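Local coordinates for protein PPR (Rhodospirillum centenum, PDB 1MZU) that senses light through a 4'-hydroxycinnamic acid chromophore, as the N-terminal photoactive yellow protein domain of a sensor histidine kinase that probably signals by phosphoryl transfer, at residues H45-N48 and L54-R57; N66-V71 and G82-G87; Q115-G118 and Y123-F126. All blocks are in the same frame, centred on the assembly; numbering follows the deposited sequence.

Interaction 1 (H45-N48 and L54-R57). With HC4 (4'-hydroxycinnamic acid), chain D.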
ATOM      1  N   HIS A  45       4.961  -0.981   7.767  1.00 37.05           N
ATOM      2  CA  HIS A  45       6.345  -0.922   8.209  1.00 36.93           C
ATOM      3  C   HIS A  45       7.084   0.235   7.539  1.00 35.93           C
ATOM      4  O   HIS A  45       7.863   0.927   8.195  1.00 38.17           O
ATOM      5  CB  HIS A  45       7.048  -2.280   8.028  1.00 40.41           C
ATOM      6  CG  HIS A  45       6.563  -3.336   8.978  1.00 41.45           C
ATOM      7  ND1 HIS A  45       7.167  -3.585  10.192  1.00 44.70           N
ATOM      8  CD2 HIS A  45       5.505  -4.177   8.910  1.00 42.10           C
ATOM      9  CE1 HIS A  45       6.499  -4.527  10.832  1.00 42.48           C
ATOM     10  NE2 HIS A  45       5.486  -4.905  10.075  1.00 43.26           N
ATOM     11  N   ARG A  46       6.805   0.481   6.253  1.00 34.13           N
ATOM     12  CA  ARG A  46       7.411   1.599   5.521  1.00 34.35           C
ATOM     13  C   ARG A  46       6.325   2.359   4.783  1.00 36.06           C
ATOM     14  O   ARG A  46       5.405   1.752   4.229  1.00 33.76           O
ATOM     15  CB  ARG A  46       8.479   1.148   4.509  1.00 38.74           C
ATOM     16  CG  ARG A  46       9.664   0.346   5.039  1.00 37.27           C
ATOM     17  CD  ARG A  46      10.512   1.081   6.062  1.00 43.32           C
ATOM     18  NE  ARG A  46      11.438   0.131   6.673  1.00 48.75           N
ATOM     19  CZ  ARG A  46      11.293  -0.421   7.877  1.00 49.45           C
ATOM     20  NH1 ARG A  46      10.259  -0.113   8.647  1.00 50.05           N
ATOM     21  NH2 ARG A  46      12.147  -1.357   8.274  1.00 47.62           N
ATOM     22  N   TYR A  47       6.476   3.682   4.724  1.00 35.44           N
ATOM     23  CA  TYR A  47       5.501   4.565   4.077  1.00 38.57           C
ATOM     24  C   TYR A  47       6.266   5.780   3.534  1.00 41.89           C
ATOM     25  O   TYR A  47       6.708   6.626   4.326  1.00 42.93           O
ATOM     26  CB  TYR A  47       4.466   5.006   5.142  1.00 36.25           C
ATOM     27  CG  TYR A  47       3.190   5.627   4.622  1.00 33.45           C
ATOM     28  CD1 TYR A  47       2.089   4.821   4.272  1.00 34.48           C
ATOM     29  CD2 TYR A  47       3.065   7.025   4.478  1.00 36.06           C
ATOM     30  CE1 TYR A  47       0.878   5.404   3.782  1.00 34.93           C
ATOM     31  CE2 TYR A  47       1.879   7.614   3.996  1.00 32.98           C
ATOM     32  CZ  TYR A  47       0.794   6.803   3.647  1.00 36.76           C
ATOM     33  OH  TYR A  47      -0.328   7.401   3.127  1.00 36.54           O
ATOM     34  N   ASN A  48       6.393   5.892   2.205  1.00 45.02           N
ATOM     35  CA  ASN A  48       7.122   7.017   1.598  1.00 47.77           C
ATOM     36  C   ASN A  48       6.393   8.368   1.501  1.00 48.63           C
ATOM     37  O   ASN A  48       5.188   8.441   1.734  1.00 52.21           O
ATOM     38  CB  ASN A  48       7.799   6.620   0.256  1.00 49.77           C
ATOM     39  CG  ASN A  48       6.846   6.581  -0.938  1.00 48.99           C
ATOM     40  OD1 ASN A  48       5.639   6.405  -0.794  1.00 54.65           O
ATOM     41  ND2 ASN A  48       7.405   6.733  -2.134  1.00 46.58           N
ATOM     42  N   LEU A  54       0.145  12.224  -1.916  1.00 53.51           N
ATOM     43  CA  LEU A  54      -1.083  11.808  -2.588  1.00 56.19           C
ATOM     44  C   LEU A  54      -2.224  11.563  -1.595  1.00 57.18           C
ATOM     45  O   LEU A  54      -3.391  11.737  -1.945  1.00 58.53           O
ATOM     46  CB  LEU A  54      -0.861  10.540  -3.431  1.00 58.22           C
ATOM     47  CG  LEU A  54       0.005  10.555  -4.691  1.00 63.05           C
ATOM     48  CD1 LEU A  54      -0.059   9.196  -5.383  1.00 64.46           C
ATOM     49  CD2 LEU A  54      -0.443  11.646  -5.664  1.00 63.62           C
ATOM     50  N   SER A  55      -1.878  11.255  -0.345  1.00 55.35           N
ATOM     51  CA  SER A  55      -2.868  10.950   0.687  1.00 55.06           C
ATOM     52  C   SER A  55      -3.152  12.002   1.746  1.00 54.81           C
ATOM     53  O   SER A  55      -4.269  12.070   2.259  1.00 53.81           O
ATOM     54  CB  SER A  55      -2.486   9.654   1.396  1.00 53.06           C
ATOM     55  OG  SER A  55      -1.411   9.843   2.300  1.00 51.55           O
ATOM     56  N   GLY A  56      -2.113  12.740   2.138  1.00 55.34           N
ATOM     57  CA  GLY A  56      -2.238  13.767   3.160  1.00 54.68           C
ATOM     58  C   GLY A  56      -1.885  13.214   4.534  1.00 54.74           C
ATOM     59  O   GLY A  56      -1.980  13.920   5.537  1.00 55.34           O
ATOM     60  N   ARG A  57      -1.490  11.938   4.573  1.00 54.38           N
ATOM     61  CA  ARG A  57      -1.106  11.253   5.810  1.00 53.10           C
ATOM     62  C   ARG A  57       0.365  11.405   6.134  1.00 51.77           C
ATOM     63  O   ARG A  57       1.210  11.294   5.256  1.00 53.86           O
ATOM     64  CB  ARG A  57      -1.435   9.753   5.752  1.00 53.49           C
ATOM     65  CG  ARG A  57      -2.848   9.360   6.156  1.00 54.03           C
ATOM     66  CD  ARG A  57      -3.852   9.637   5.052  1.00 56.50           C
ATOM     67  NE  ARG A  57      -5.186   9.144   5.376  1.00 59.74           N
ATOM     68  CZ  ARG A  57      -6.292   9.463   4.705  1.00 62.57           C
ATOM     69  NH1 ARG A  57      -6.232  10.282   3.661  1.00 61.38           N
ATOM     70  NH2 ARG A  57      -7.465   8.969   5.086  1.00 62.59           N
TER
HETATM   71  C1  HC4 D 130      -9.444   4.375   1.335  1.00 39.21           C
HETATM   72  O1  HC4 D 130      -9.942   4.394   2.509  1.00 32.92           O
HETATM   73  C2  HC4 D 130      -8.116   4.824   1.002  1.00 34.15           C
HETATM   74  C3  HC4 D 130      -7.336   5.447   1.879  1.00 36.32           C
HETATM   75  C1' HC4 D 130      -5.926   5.665   1.728  1.00 34.98           C
HETATM   76  C2' HC4 D 130      -5.199   6.362   2.795  1.00 36.06           C
HETATM   77  C3' HC4 D 130      -3.795   6.507   2.710  1.00 35.68           C
HETATM   78  C4' HC4 D 130      -3.092   5.915   1.622  1.00 33.91           C
HETATM   79  C5' HC4 D 130      -3.798   5.239   0.595  1.00 33.12           C
HETATM   80  C6' HC4 D 130      -5.184   5.109   0.677  1.00 31.66           C
HETATM   81  O4' HC4 D 130      -1.785   6.023   1.514  1.00 30.26           O

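Interaction 2 (N66-V71 and G82-G87)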
ATOM      1  N   ASN A  66      -2.562  -0.850  10.968  1.00 35.96           N
ATOM      2  CA  ASN A  66      -3.013  -1.728   9.890  1.00 36.23           C
ATOM      3  C   ASN A  66      -3.567  -0.935   8.697  1.00 36.18           C
ATOM      4  O   ASN A  66      -4.470  -0.103   8.859  1.00 31.75           O
ATOM      5  CB  ASN A  66      -4.065  -2.713  10.417  1.00 34.68           C
ATOM      6  CG  ASN A  66      -4.302  -3.905   9.477  1.00 36.18           C
ATOM      7  OD1 ASN A  66      -4.867  -3.768   8.387  1.00 36.20           O
ATOM      8  ND2 ASN A  66      -3.904  -5.087   9.924  1.00 26.94           N
ATOM      9  N   PHE A  67      -3.020  -1.219   7.509  1.00 32.55           N
ATOM     10  CA  PHE A  67      -3.412  -0.572   6.249  1.00 32.36           C
ATOM     11  C   PHE A  67      -4.876  -0.809   5.881  1.00 31.74           C
ATOM     12  O   PHE A  67      -5.575   0.131   5.546  1.00 34.04           O
ATOM     13  CB  PHE A  67      -2.492  -1.044   5.085  1.00 25.68           C
ATOM     14  CG  PHE A  67      -2.741  -0.345   3.761  1.00 23.69           C
ATOM     15  CD1 PHE A  67      -2.401   1.008   3.584  1.00 25.90           C
ATOM     16  CD2 PHE A  67      -3.331  -1.029   2.692  1.00 22.23           C
ATOM     17  CE1 PHE A  67      -2.652   1.678   2.352  1.00 25.72           C
ATOM     18  CE2 PHE A  67      -3.594  -0.373   1.439  1.00 24.61           C
ATOM     19  CZ  PHE A  67      -3.250   0.983   1.278  1.00 22.43           C
ATOM     20  N   PHE A  68      -5.326  -2.055   5.977  1.00 31.39           N
ATOM     21  CA  PHE A  68      -6.691  -2.412   5.592  1.00 35.19           C
ATOM     22  C   PHE A  68      -7.806  -2.148   6.595  1.00 34.98           C
ATOM     23  O   PHE A  68      -8.887  -1.689   6.210  1.00 36.51           O
ATOM     24  CB  PHE A  68      -6.741  -3.866   5.101  1.00 33.99           C
ATOM     25  CG  PHE A  68      -5.744  -4.169   4.019  1.00 32.19           C
ATOM     26  CD1 PHE A  68      -5.982  -3.758   2.693  1.00 29.73           C
ATOM     27  CD2 PHE A  68      -4.529  -4.814   4.328  1.00 29.74           C
ATOM     28  CE1 PHE A  68      -5.015  -3.979   1.664  1.00 28.59           C
ATOM     29  CE2 PHE A  68      -3.545  -5.042   3.317  1.00 32.97           C
ATOM     30  CZ  PHE A  68      -3.787  -4.624   1.982  1.00 28.95           C
ATOM     31  N   THR A  69      -7.531  -2.386   7.875  1.00 33.99           N
ATOM     32  CA  THR A  69      -8.547  -2.183   8.913  1.00 36.44           C
ATOM     33  C   THR A  69      -8.598  -0.795   9.523  1.00 35.38           C
ATOM     34  O   THR A  69      -9.664  -0.378   9.955  1.00 40.05           O
ATOM     35  CB  THR A  69      -8.419  -3.208  10.069  1.00 34.57           C
ATOM     36  OG1 THR A  69      -7.170  -3.020  10.742  1.00 33.82           O
ATOM     37  CG2 THR A  69      -8.514  -4.633   9.539  1.00 33.32           C
ATOM     38  N   GLU A  70      -7.452  -0.099   9.549  1.00 35.51           N
ATOM     39  CA  GLU A  70      -7.337   1.241  10.147  1.00 35.01           C
ATOM     40  C   GLU A  70      -7.050   2.438   9.237  1.00 34.39           C
ATOM     41  O   GLU A  70      -7.851   3.368   9.197  1.00 35.95           O
ATOM     42  CB  GLU A  70      -6.309   1.232  11.298  1.00 36.51           C
ATOM     43  CG  GLU A  70      -6.622   0.262  12.441  1.00 36.84           C
ATOM     44  CD  GLU A  70      -5.480   0.098  13.438  1.00 42.43           C
ATOM     45  OE1 GLU A  70      -4.392  -0.371  13.045  1.00 43.41           O
ATOM     46  OE2 GLU A  70      -5.680   0.432  14.623  1.00 46.83           O
ATOM     47  N   VAL A  71      -5.924   2.415   8.510  1.00 32.09           N
ATOM     48  CA  VAL A  71      -5.519   3.533   7.640  1.00 32.43           C
ATOM     49  C   VAL A  71      -6.296   3.701   6.342  1.00 32.52           C
ATOM     50  O   VAL A  71      -6.680   4.819   5.997  1.00 28.96           O
ATOM     51  CB  VAL A  71      -3.978   3.499   7.288  1.00 32.76           C
ATOM     52  CG1 VAL A  71      -3.548   4.792   6.566  1.00 34.39           C
ATOM     53  CG2 VAL A  71      -3.155   3.333   8.551  1.00 31.78           C
ATOM     54  N   GLY A  82      -8.883  -8.577  -0.572  1.00 28.81           N
ATOM     55  CA  GLY A  82      -9.110  -9.982  -0.896  1.00 28.09           C
ATOM     56  C   GLY A  82      -7.944 -10.494  -1.730  1.00 28.04           C
ATOM     57  O   GLY A  82      -7.417 -11.570  -1.458  1.00 27.80           O
ATOM     58  N   ARG A  83      -7.500  -9.671  -2.687  1.00 27.09           N
ATOM     59  CA  ARG A  83      -6.355  -9.980  -3.561  1.00 30.45           C
ATOM     60  C   ARG A  83      -5.067 -10.092  -2.737  1.00 28.83           C
ATOM     61  O   ARG A  83      -4.217 -10.940  -3.012  1.00 29.00           O
ATOM     62  CB  ARG A  83      -6.191  -8.893  -4.618  1.00 27.26           C
ATOM     63  CG  ARG A  83      -6.408  -9.375  -6.030  1.00 42.22           C
ATOM     64  CD  ARG A  83      -6.588  -8.212  -6.951  1.00 39.02           C
ATOM     65  NE  ARG A  83      -6.737  -8.581  -8.350  1.00 40.14           N
ATOM     66  CZ  ARG A  83      -7.459  -7.885  -9.227  1.00 41.92           C
ATOM     67  NH1 ARG A  83      -8.120  -6.792  -8.846  1.00 42.93           N
ATOM     68  NH2 ARG A  83      -7.450  -8.227 -10.506  1.00 41.87           N
ATOM     69  N   PHE A  84      -4.961  -9.254  -1.704  1.00 28.56           N
ATOM     70  CA  PHE A  84      -3.815  -9.274  -0.788  1.00 27.81           C
ATOM     71  C   PHE A  84      -3.802 -10.569   0.037  1.00 25.10           C
ATOM     72  O   PHE A  84      -2.770 -11.235   0.111  1.00 28.85           O
ATOM     73  CB  PHE A  84      -3.814  -8.041   0.150  1.00 24.68           C
ATOM     74  CG  PHE A  84      -2.706  -8.058   1.191  1.00 29.00           C
ATOM     75  CD1 PHE A  84      -1.388  -7.734   0.827  1.00 28.41           C
ATOM     76  CD2 PHE A  84      -2.972  -8.424   2.531  1.00 31.15           C
ATOM     77  CE1 PHE A  84      -0.342  -7.774   1.771  1.00 24.86           C
ATOM     78  CE2 PHE A  84      -1.928  -8.467   3.496  1.00 30.09           C
ATOM     79  CZ  PHE A  84      -0.609  -8.143   3.108  1.00 31.42           C
ATOM     80  N   MET A  85      -4.948 -10.907   0.638  1.00 29.71           N
ATOM     81  CA  MET A  85      -5.116 -12.110   1.472  1.00 30.39           C
ATOM     82  C   MET A  85      -4.802 -13.400   0.717  1.00 33.26           C
ATOM     83  O   MET A  85      -4.158 -14.295   1.266  1.00 32.61           O
ATOM     84  CB  MET A  85      -6.534 -12.173   2.065  1.00 36.35           C
ATOM     85  CG  MET A  85      -6.793 -13.347   3.063  1.00 45.80           C
ATOM     86  SD  MET A  85      -7.271 -14.954   2.282  1.00 58.11           S
ATOM     87  CE  MET A  85      -7.201 -16.109   3.677  1.00 50.95           C
ATOM     88  N   ASP A  86      -5.250 -13.471  -0.538  1.00 31.78           N
ATOM     89  CA  ASP A  86      -5.018 -14.620  -1.412  1.00 33.57           C
ATOM     90  C   ASP A  86      -3.560 -14.752  -1.807  1.00 34.36           C
ATOM     91  O   ASP A  86      -3.051 -15.860  -1.918  1.00 34.42           O
ATOM     92  CB  ASP A  86      -5.884 -14.536  -2.675  1.00 33.90           C
ATOM     93  CG  ASP A  86      -7.328 -14.877  -2.409  1.00 32.60           C
ATOM     94  OD1 ASP A  86      -7.591 -15.743  -1.552  1.00 30.04           O
ATOM     95  OD2 ASP A  86      -8.202 -14.284  -3.061  1.00 37.02           O
ATOM     96  N   GLY A  87      -2.894 -13.608  -1.972  1.00 34.81           N
ATOM     97  CA  GLY A  87      -1.483 -13.573  -2.327  1.00 35.54           C
ATOM     98  C   GLY A  87      -0.574 -14.060  -1.208  1.00 37.65           C
ATOM     99  O   GLY A  87       0.380 -14.791  -1.468  1.00 38.77           O
TER

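Interaction 3 (Q115-G118 and Y123-F126)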
ATOM      1  N   GLN A 115       3.153  -6.749  -4.786  1.00 36.88           N
ATOM      2  CA  GLN A 115       4.167  -7.812  -4.886  1.00 43.07           C
ATOM      3  C   GLN A 115       4.941  -8.084  -3.594  1.00 45.53           C
ATOM      4  O   GLN A 115       4.881  -7.290  -2.656  1.00 47.01           O
ATOM      5  CB  GLN A 115       5.151  -7.569  -6.052  1.00 45.96           C
ATOM      6  CG  GLN A 115       5.872  -6.220  -6.057  1.00 49.77           C
ATOM      7  CD  GLN A 115       6.836  -6.104  -7.222  1.00 51.53           C
ATOM      8  OE1 GLN A 115       6.481  -5.608  -8.295  1.00 51.36           O
ATOM      9  NE2 GLN A 115       8.065  -6.564  -7.016  1.00 53.54           N
ATOM     10  N   ASN A 116       5.663  -9.214  -3.568  1.00 47.06           N
ATOM     11  CA  ASN A 116       6.503  -9.648  -2.431  1.00 46.14           C
ATOM     12  C   ASN A 116       7.786  -8.829  -2.293  1.00 47.08           C
ATOM     13  O   ASN A 116       8.236  -8.197  -3.253  1.00 44.64           O
ATOM     14  CB  ASN A 116       6.939 -11.110  -2.608  1.00 45.59           C
ATOM     15  CG  ASN A 116       5.827 -12.094  -2.350  1.00 44.31           C
ATOM     16  OD1 ASN A 116       4.735 -11.957  -2.875  1.00 50.42           O
ATOM     17  ND2 ASN A 116       6.115 -13.119  -1.570  1.00 47.58           N
ATOM     18  N   ALA A 117       8.398  -8.913  -1.110  1.00 50.95           N
ATOM     19  CA  ALA A 117       9.653  -8.223  -0.797  1.00 54.63           C
ATOM     20  C   ALA A 117      10.783  -9.234  -0.636  1.00 55.99           C
ATOM     21  O   ALA A 117      10.538 -10.448  -0.620  1.00 56.38           O
ATOM     22  CB  ALA A 117       9.506  -7.409   0.481  1.00 51.20           C
ATOM     23  N   GLY A 118      12.005  -8.716  -0.485  1.00 57.99           N
ATOM     24  CA  GLY A 118      13.195  -9.540  -0.304  1.00 60.25           C
ATOM     25  C   GLY A 118      13.299 -10.106   1.093  1.00 60.54           C
ATOM     26  O   GLY A 118      13.985 -11.105   1.329  1.00 61.99           O
ATOM     27  N   TYR A 123       5.591  -7.240   2.317  1.00 38.79           N
ATOM     28  CA  TYR A 123       4.965  -7.059   1.004  1.00 37.97           C
ATOM     29  C   TYR A 123       4.892  -5.591   0.608  1.00 38.25           C
ATOM     30  O   TYR A 123       4.754  -4.714   1.459  1.00 39.19           O
ATOM     31  CB  TYR A 123       3.541  -7.647   1.004  1.00 36.52           C
ATOM     32  CG  TYR A 123       3.455  -9.089   1.448  1.00 36.99           C
ATOM     33  CD1 TYR A 123       3.222  -9.416   2.807  1.00 37.92           C
ATOM     34  CD2 TYR A 123       3.691 -10.142   0.537  1.00 36.58           C
ATOM     35  CE1 TYR A 123       3.240 -10.767   3.253  1.00 38.69           C
ATOM     36  CE2 TYR A 123       3.707 -11.505   0.976  1.00 38.93           C
ATOM     37  CZ  TYR A 123       3.485 -11.802   2.332  1.00 39.88           C
ATOM     38  OH  TYR A 123       3.522 -13.107   2.773  1.00 37.92           O
ATOM     39  N   TRP A 124       4.906  -5.349  -0.697  1.00 33.91           N
ATOM     40  CA  TRP A 124       4.866  -4.007  -1.256  1.00 33.97           C
ATOM     41  C   TRP A 124       3.600  -3.675  -2.011  1.00 32.15           C
ATOM     42  O   TRP A 124       3.023  -4.524  -2.697  1.00 31.61           O
ATOM     43  CB  TRP A 124       6.032  -3.791  -2.213  1.00 36.82           C
ATOM     44  CG  TRP A 124       7.348  -3.629  -1.560  1.00 37.54           C
ATOM     45  CD1 TRP A 124       8.336  -4.552  -1.492  1.00 35.19           C
ATOM     46  CD2 TRP A 124       7.820  -2.474  -0.866  1.00 38.94           C
ATOM     47  NE1 TRP A 124       9.407  -4.061  -0.784  1.00 39.57           N
ATOM     48  CE2 TRP A 124       9.121  -2.781  -0.389  1.00 40.26           C
ATOM     49  CE3 TRP A 124       7.276  -1.201  -0.600  1.00 37.99           C
ATOM     50  CZ2 TRP A 124       9.892  -1.857   0.353  1.00 40.27           C
ATOM     51  CZ3 TRP A 124       8.037  -0.277   0.139  1.00 37.83           C
ATOM     52  CH2 TRP A 124       9.336  -0.614   0.605  1.00 40.26           C
ATOM     53  N   ILE A 125       3.194  -2.417  -1.881  1.00 27.06           N
ATOM     54  CA  ILE A 125       2.020  -1.877  -2.549  1.00 29.08           C
ATOM     55  C   ILE A 125       2.509  -0.582  -3.223  1.00 31.62           C
ATOM     56  O   ILE A 125       2.929   0.359  -2.532  1.00 28.11           O
ATOM     57  CB  ILE A 125       0.857  -1.549  -1.543  1.00 28.86           C
ATOM     58  CG1 ILE A 125       0.501  -2.778  -0.693  1.00 28.87           C
ATOM     59  CG2 ILE A 125      -0.374  -1.035  -2.318  1.00 26.78           C
ATOM     60  CD1 ILE A 125      -0.352  -2.514   0.556  1.00 34.12           C
ATOM     61  N   PHE A 126       2.502  -0.565  -4.559  1.00 27.56           N
ATOM     62  CA  PHE A 126       2.922   0.601  -5.339  1.00 27.36           C
ATOM     63  C   PHE A 126       1.709   1.311  -5.888  1.00 29.75           C
ATOM     64  O   PHE A 126       0.775   0.678  -6.387  1.00 29.80           O
ATOM     65  CB  PHE A 126       3.882   0.210  -6.466  1.00 30.52           C
ATOM     66  CG  PHE A 126       5.150  -0.424  -5.979  1.00 32.01           C
ATOM     67  CD1 PHE A 126       6.042   0.305  -5.174  1.00 35.85           C
ATOM     68  CD2 PHE A 126       5.444  -1.765  -6.282  1.00 35.19           C
ATOM     69  CE1 PHE A 126       7.219  -0.286  -4.666  1.00 35.71           C
ATOM     70  CE2 PHE A 126       6.620  -2.380  -5.783  1.00 38.36           C
ATOM     71  CZ  PHE A 126       7.515  -1.632  -4.966  1.00 38.04           C
TER

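Interaction 1 (H45-N48 and L54-R57)
The hydroxyl of Tyr47 stands between Ser55 and the chromophore, reaching both through one oxygen. Its OH lies 2.6 Å from O4' of 4'-hydroxycinnamic acid, and the same OH is 2.8 Å from OG of Ser55, so that one hydroxyl is within hydrogen-bonding distance of both oxygens. Ser55 and O4' meet the phenol at its edge, near the ring plane. The ring arrives lengthwise from strand 44-47 because CG is anti to the backbone N (chi1 -165°), which sends OH across to the end of helix 49-55.

Arg57 makes a different kind of contact. Its CB sits 3.7 Å from Tyr47 OH, and a bend at chi2 (78°) folds the rest of the chain alongside the chromophore. C2' of the ligand, away from the phenolic oxygen, lies 3.7 Å above the guanidinium plane, over its centre. That flat group is steadied at its edge, where NH1 donates to Ser55 O at 3.0 Å.

Ser55 is positioned in turn by an ST turn, its OG accepting from Arg57 N in a nearly straight bond (3.1 Å, 163°); Gly56, the first residue beyond the helix, turns the chain with positive phi. The same OG is hydrogen-bonded to Glu51 O. Asn48, right after Tyr47, occupies the N-cap position of helix 49-55.

Chemically, the phenolic oxygen is held by the Tyr47 hydroxyl, with Glu51 OE2 as a further hydrogen-bond partner of the chromophore, consistent with a pocket that would stabilise a phenolate, as in other photoactive yellow proteins.

Interaction 2 (N66-V71 and G82-G87)
Between segments 66-71 and 82-87 the nearest CA atoms are those of Phe68 and Phe84, 9.8 Å apart, so the backbones of the two helices stay well separated. The two side chains of Phe68 and Phe84 span the gap. Phe68 presents the far corner of its ring, and its CE2 comes 3.5 Å from CD2 of Phe84, lying over one face of that ring and displaced toward the rim. The neighbouring CZ of Phe68 follows at 3.7 Å from CG of Phe84. With centroids 4.9 Å apart and planes inclined at 34°, the rings meet obliquely. Phe84 carries CG anti to its backbone N (chi1 176°), extending the ring toward the shorter helix.

Asn66 is the N-cap of the shorter helix; its OD1 accepts from Thr69 N at 3.0 Å and, weakly, from Phe68 N, while Asn66 N donates to Glu70 OE1 at 2.8 Å. Asn66 O accepts from both Glu70 N and Val71 N, the second bond, 2.9 Å long, belonging to a wide pi-type turn. Phe67 CD2 lies over a face of the Phe68 ring, and Phe80 touches both Phe67 and Phe68.

These aromatic residues belong to the hydrophobic core of a PAS fold, where helices pack on an antiparallel sheet: Phe67 and Phe84 both rest on Val38. The cofactor lies about 9 Å from the Phe68 side chain, and Val71, in the same short helix, lines its pocket.

Interaction 3 (Q115-G118 and Y123-F126)
Gln115 and Trp124 form an antiparallel hydrogen-bonded pair in which each backbone both gives and accepts. Gln115 N donates to Trp124 O at 3.1 Å, and Trp124 N returns a shorter bond to Gln115 O, 2.8 Å long and almost straight on the donor side at 169°. The next pair, Asn116 with Tyr123, is non-hydrogen-bonded.

Here the polar work passes to the side chain of Asn116, whose amide is satisfied outside the hairpin: OD1 is bonded to Leu93 N and ND2 to Gly91 O. Lying alongside Tyr123 with its plane at 83° to the ring, the amide brings ND2 to 3.9 Å from CE2 of Tyr123. A leucine in place of Asn116 would probably leave Leu93 N and Gly91 O without these mates and their loop less firmly held.

Beyond it, Ala117 CB packs 3.6 Å from NE1 of Trp124, whose N-H is taken by Asp21 OD1; the other carboxylate oxygen, OD2, bonds Gly118 N. Gln115 CG meets the edge of the Phe126 ring at CE2, 3.9 Å away, while Gln115 OE1 has a weak hydrogen bond with Arg113 NE. The hairpin thus pairs its own backbone while the Asn116 amide and the indole N-H tie it to flanking loops.

How the interactions relate
The three contacts follow one another along the chain, and together they illustrate how a PAS domain places a ligand site and its supporting core around one sheet. Interaction 1 lies at the edge strand 44-47, beside the chromophore; interaction 3 joins strands 107-116 and 122-128 of the same sheet, their centres about 15 Å apart. Interaction 2 brings helices to that sheet, its centre about 16 Å from that of interaction 1 and 13 Å from that of interaction 3. Only interactions 2 and 3 touch: Phe67 and Phe68 pack on Ile125, and Phe84 on Tyr123. A continuous apolar layer therefore links helices to strands, while interaction 1 lies across the chain's centre from interaction 2.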